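Local coordinates for protein esterase (uncultured bacterium FLS12, PDB 4RGY) that hydrolyses ester bonds as a low-temperature-active, alkaline esterase of the alpha/beta-hydrolase clan from a marine sediment metagenome, at residues Arg62-Ile65 and Glu66-Val69; Pro79-His82 and Arg83-Tyr86. All blocks are in the same frame, centred on the assembly; numbering follows the deposited sequence.

Contact 1: residues Arg62-Ile65 and Glu66-Val69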
loop_
_atom_site.group_PDB
_atom_site.type_symbol
_atom_site.label_atom_id
_atom_site.label_comp_id
_atom_site.label_asym_id
_atom_site.label_seq_id
_atom_site.Cartn_x
_atom_site.Cartn_y
_atom_site.Cartn_z
ATOM N N ARG A 62 7.580 13.028 2.354
ATOM C CA ARG A 62 8.415 14.094 2.913
ATOM C C ARG A 62 7.911 15.503 2.659
ATOM O O ARG A 62 8.555 16.475 3.062
ATOM C CB ARG A 62 9.836 13.960 2.381
ATOM C CG ARG A 62 10.401 12.583 2.583
ATOM C CD ARG A 62 10.423 12.222 4.046
ATOM N NE ARG A 62 10.758 10.815 4.215
ATOM C CZ ARG A 62 11.991 10.339 4.116
ATOM N NH1 ARG A 62 12.995 11.167 3.862
ATOM N NH2 ARG A 62 12.222 9.039 4.271
ATOM N N THR A 63 6.779 15.617 1.970
ATOM C CA THR A 63 6.126 16.909 1.764
ATOM C C THR A 63 4.640 16.769 2.010
ATOM O O THR A 63 4.129 15.655 2.199
ATOM C CB THR A 63 6.302 17.478 0.326
ATOM O OG1 THR A 63 5.440 16.797 -0.598
ATOM C CG2 THR A 63 7.748 17.388 -0.132
ATOM N N SER A 64 3.936 17.895 1.952
ATOM C CA SER A 64 2.478 17.869 2.001
ATOM C C SER A 64 1.871 18.120 0.619
ATOM O O SER A 64 0.823 18.756 0.507
ATOM C CB SER A 64 1.952 18.881 3.018
ATOM O OG SER A 64 2.380 18.548 4.326
ATOM N N ILE A 65 2.528 17.615 -0.429
ATOM C CA ILE A 65 2.052 17.801 -1.796
ATOM C C ILE A 65 0.548 17.543 -1.998
ATOM O O ILE A 65 -0.123 18.320 -2.691
ATOM C CB ILE A 65 2.921 16.993 -2.820
ATOM C CG1 ILE A 65 2.479 17.268 -4.261
ATOM C CG2 ILE A 65 2.883 15.480 -2.545
ATOM C CD1 ILE A 65 2.686 18.705 -4.683
ATOM N N GLU A 66 -0.001 16.482 -1.399
ATOM C CA GLU A 66 -1.426 16.208 -1.587
ATOM C C GLU A 66 -2.294 17.368 -1.087
ATOM O O GLU A 66 -3.271 17.742 -1.734
ATOM C CB GLU A 66 -1.849 14.909 -0.901
ATOM C CG GLU A 66 -3.316 14.577 -1.139
ATOM C CD GLU A 66 -3.773 13.345 -0.399
ATOM O OE1 GLU A 66 -2.952 12.431 -0.220
ATOM O OE2 GLU A 66 -4.957 13.297 -0.003
ATOM N N ARG A 67 -1.927 17.932 0.060
ATOM C CA ARG A 67 -2.621 19.099 0.586
ATOM C C ARG A 67 -2.409 20.331 -0.293
ATOM O O ARG A 67 -3.345 21.081 -0.562
ATOM C CB ARG A 67 -2.181 19.357 2.027
ATOM C CG ARG A 67 -2.672 20.677 2.597
ATOM C CD ARG A 67 -2.593 20.685 4.124
ATOM N NE ARG A 67 -1.245 20.409 4.616
ATOM C CZ ARG A 67 -0.296 21.326 4.733
ATOM N NH1 ARG A 67 -0.546 22.582 4.383
ATOM N NH2 ARG A 67 0.900 21.005 5.199
ATOM N N TYR A 68 -1.190 20.517 -0.784
ATOM C CA TYR A 68 -0.893 21.711 -1.564
ATOM C C TYR A 68 -1.709 21.800 -2.853
ATOM O O TYR A 68 -2.019 22.900 -3.320
ATOM C CB TYR A 68 0.603 21.792 -1.877
ATOM C CG TYR A 68 1.497 21.882 -0.657
ATOM C CD1 TYR A 68 1.077 22.535 0.496
ATOM C CD2 TYR A 68 2.769 21.325 -0.666
ATOM C CE1 TYR A 68 1.899 22.622 1.605
ATOM C CE2 TYR A 68 3.597 21.407 0.437
ATOM C CZ TYR A 68 3.156 22.056 1.569
ATOM O OH TYR A 68 3.962 22.145 2.684
ATOM N N VAL A 69 -2.059 20.660 -3.437
ATOM C CA VAL A 69 -2.799 20.679 -4.699
ATOM C C VAL A 69 -4.312 20.572 -4.511
ATOM O O VAL A 69 -5.063 20.651 -5.479
ATOM C CB VAL A 69 -2.351 19.548 -5.641
ATOM C CG1 VAL A 69 -0.866 19.679 -5.950
ATOM C CG2 VAL A 69 -2.657 18.160 -5.049
HETATM O O HOH W 1 1.465 14.694 0.441
#
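Tyr68 lays one face of its ring over Ser64, one turn back along the chain. At the root, Tyr68 CB lies 3.6 Å from Ile65 O. CG is anti to the carbonyl carbon (chi1 -61°), which turns the ring back over the preceding turn, and Ser64 O stands 3.3 Å above its plane, displaced toward the rim near CG and CD2. Farther out CE2 passes the carbonyl carbon of Ser64, and CZ comes within 3.7 Å of Ser64 CB; this CB makes a CH-pi contact, 4.0 Å from the ring centroid. The tip, OH, makes a weak hydrogen bond with Asp251 of helix 247-260. Serine suits the place, being short enough to let the ring lie against CB and the carbonyl.

Arg67 flanks the same serine. Its chain bends at chi3 (57°), bringing NH2 3.0 Å from Ser64 OG, obliquely to the guanidinium plane, while NE donates to Arg62 O of the second subunit. Tyr68 N donates to Ser64 O at 3.0 Å and Val69 N to Ile65 O. On another side of the turn, apolar Ile65 CD1 and Val69 CG1 meet at 3.9 Å.

Ser64 is at the N-cap position but its OG does not cap; the neighbouring Thr63 OG1 takes the Ile65 N-H instead (3.0 Å), an ST turn. The chemistry divides: Asp251 accepts from Ser64 N, Thr63 OG1 from Ile65 N and a water from Glu66 N, while buried Glu66, salt-bridged to Arg61 and Arg62 of the second subunit, probably stays ionised and helps join the two chains.

Contact 2: residues Pro79-His82 and Arg83-Tyr86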
loop_
_atom_site.group_PDB
_atom_site.type_symbol
_atom_site.label_atom_id
_atom_site.label_comp_id
_atom_site.label_asym_id
_atom_site.label_seq_id
_atom_site.Cartn_x
_atom_site.Cartn_y
_atom_site.Cartn_z
ATOM N N PRO A 79 6.058 8.785 -10.441
ATOM C CA PRO A 79 6.556 7.463 -10.825
ATOM C C PRO A 79 7.948 7.178 -10.279
ATOM O O PRO A 79 8.508 8.038 -9.596
ATOM C CB PRO A 79 6.647 7.585 -12.323
ATOM C CG PRO A 79 7.049 9.023 -12.554
ATOM C CD PRO A 79 6.393 9.815 -11.441
ATOM N N ALA A 80 8.462 5.980 -10.551
ATOM C CA ALA A 80 9.783 5.550 -10.094
ATOM C C ALA A 80 10.682 5.256 -11.282
ATOM O O ALA A 80 10.254 4.599 -12.241
ATOM C CB ALA A 80 9.650 4.312 -9.225
ATOM N N VAL A 81 11.928 5.724 -11.229
ATOM C CA VAL A 81 12.886 5.424 -12.294
ATOM C C VAL A 81 14.225 4.903 -11.785
ATOM O O VAL A 81 15.220 4.911 -12.527
ATOM C CB VAL A 81 13.146 6.632 -13.217
ATOM C CG1 VAL A 81 11.836 7.105 -13.836
ATOM C CG2 VAL A 81 13.832 7.765 -12.445
ATOM N N HIS A 82 14.253 4.464 -10.530
ATOM C CA HIS A 82 15.474 3.910 -9.943
ATOM C C HIS A 82 16.633 4.906 -10.068
ATOM O O HIS A 82 16.399 6.110 -9.959
ATOM C CB HIS A 82 15.750 2.534 -10.546
ATOM C CG HIS A 82 14.567 1.626 -10.441
ATOM N ND1 HIS A 82 14.110 0.863 -11.493
ATOM C CD2 HIS A 82 13.707 1.409 -9.417
ATOM C CE1 HIS A 82 13.035 0.197 -11.113
ATOM N NE2 HIS A 82 12.768 0.512 -9.858
ATOM N N ARG A 83 17.864 4.447 -10.281
ATOM C CA ARG A 83 19.005 5.359 -10.334
ATOM C C ARG A 83 19.424 5.604 -11.784
ATOM O O ARG A 83 20.594 5.467 -12.143
ATOM C CB ARG A 83 20.173 4.822 -9.499
ATOM C CG ARG A 83 19.874 4.701 -8.003
ATOM C CD ARG A 83 21.035 4.047 -7.254
ATOM N NE ARG A 83 22.270 4.807 -7.443
ATOM C CZ ARG A 83 22.694 5.765 -6.620
ATOM N NH1 ARG A 83 22.004 6.064 -5.521
ATOM N NH2 ARG A 83 23.822 6.412 -6.886
ATOM N N SER A 84 18.461 5.996 -12.612
ATOM C CA SER A 84 18.660 6.039 -14.061
ATOM C C SER A 84 18.899 7.417 -14.658
ATOM O O SER A 84 19.227 7.524 -15.834
ATOM C CB SER A 84 17.421 5.490 -14.736
ATOM O OG SER A 84 16.321 6.352 -14.510
ATOM N N PHE A 85 18.720 8.468 -13.870
ATOM C CA PHE A 85 18.771 9.814 -14.421
ATOM C C PHE A 85 17.818 9.997 -15.616
ATOM O O PHE A 85 18.092 10.791 -16.509
ATOM C CB PHE A 85 20.220 10.227 -14.770
ATOM C CG PHE A 85 20.867 11.055 -13.709
ATOM C CD1 PHE A 85 21.438 10.455 -12.592
ATOM C CD2 PHE A 85 20.864 12.438 -13.797
ATOM C CE1 PHE A 85 22.003 11.222 -11.594
ATOM C CE2 PHE A 85 21.437 13.215 -12.802
ATOM C CZ PHE A 85 22.010 12.602 -11.705
ATOM N N TYR A 86 16.686 9.294 -15.611
ATOM C CA TYR A 86 15.668 9.511 -16.649
ATOM C C TYR A 86 16.271 9.310 -18.040
ATOM O O TYR A 86 15.954 10.028 -18.987
ATOM C CB TYR A 86 15.025 10.909 -16.474
ATOM C CG TYR A 86 14.391 11.017 -15.102
ATOM C CD1 TYR A 86 13.085 10.605 -14.882
ATOM C CD2 TYR A 86 15.122 11.477 -14.010
ATOM C CE1 TYR A 86 12.512 10.656 -13.621
ATOM C CE2 TYR A 86 14.557 11.538 -12.741
ATOM C CZ TYR A 86 13.251 11.121 -12.556
ATOM O OH TYR A 86 12.673 11.135 -11.311
HETATM O O HOH W 2 10.014 10.124 -10.908
#
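Val81 and Ser84 are tied by hydrogen bonds that close a tight bend. Ser84 OG donates to Val81 O at 2.7 Å, tilted 20° from the carbonyl plane, and Ser84 N adds a weak bond to the same oxygen at 3.4 Å. The hydroxyl can do this because chi1 of 66° places OG between the backbone N and the carbonyl carbon. The same OG accepts from Tyr86 N at 3.2 Å, an ST turn, so one small side chain pins the backbone both before and after it. With an alanine here, Val81 O would probably lose its short donor and Tyr86 N its acceptor, setting the turn that carries the tyrosine freer to shift.

The apolar contact is made by Val81 and Tyr86, which cross at about a right angle. Val81 CG2 presses over one ring face, 3.6 Å from the centroid and only 3.4 Å from Tyr86 CE1, a CH-pi contact; CG1 lies 3.6 Å from Tyr86 CE1, on the same side of the ring. A branched valine thus offers two methyls to one flat partner.

A water in the plane of the Tyr86 ring, at its edge, donates to Tyr86 OH and to Pro79 O, both at 2.9 Å, and the phenol also hydrogen-bonds to His50 O. His82 ND1 bonds to Tyr95 and Arg83 forms a salt bridge with Glu173.

This loop follows strand 75-79 of the alpha/beta-hydrolase sheet. Tyr86 touches the probable nucleophile elbow around Ser126, which probably forms a triad with His245 and Asp216, as in alpha/beta-hydrolases; Tyr86 lies near that triad without touching it.

How the contacts relate
Following the chain from the N terminus, strands 2-11, 16-25 and 45-49 come first, then helix 58-62, and contact 1 closes the short turn leading into helix 65-68. The chain next returns to the sheet as strand 75-79, and contact 2 closes a bend in the loop that leads to helix 95-110. The two are in series, neither nested nor crossed, with centres 21 Å apart and nearest atoms about 11 Å apart. Contact 1 ties the helix start to helix 247-260, to strands 2-11 and 16-25, and to the second subunit; contact 2 joins strand 45-49 to helices 95-110 and 127-138 and reaches the third subunit.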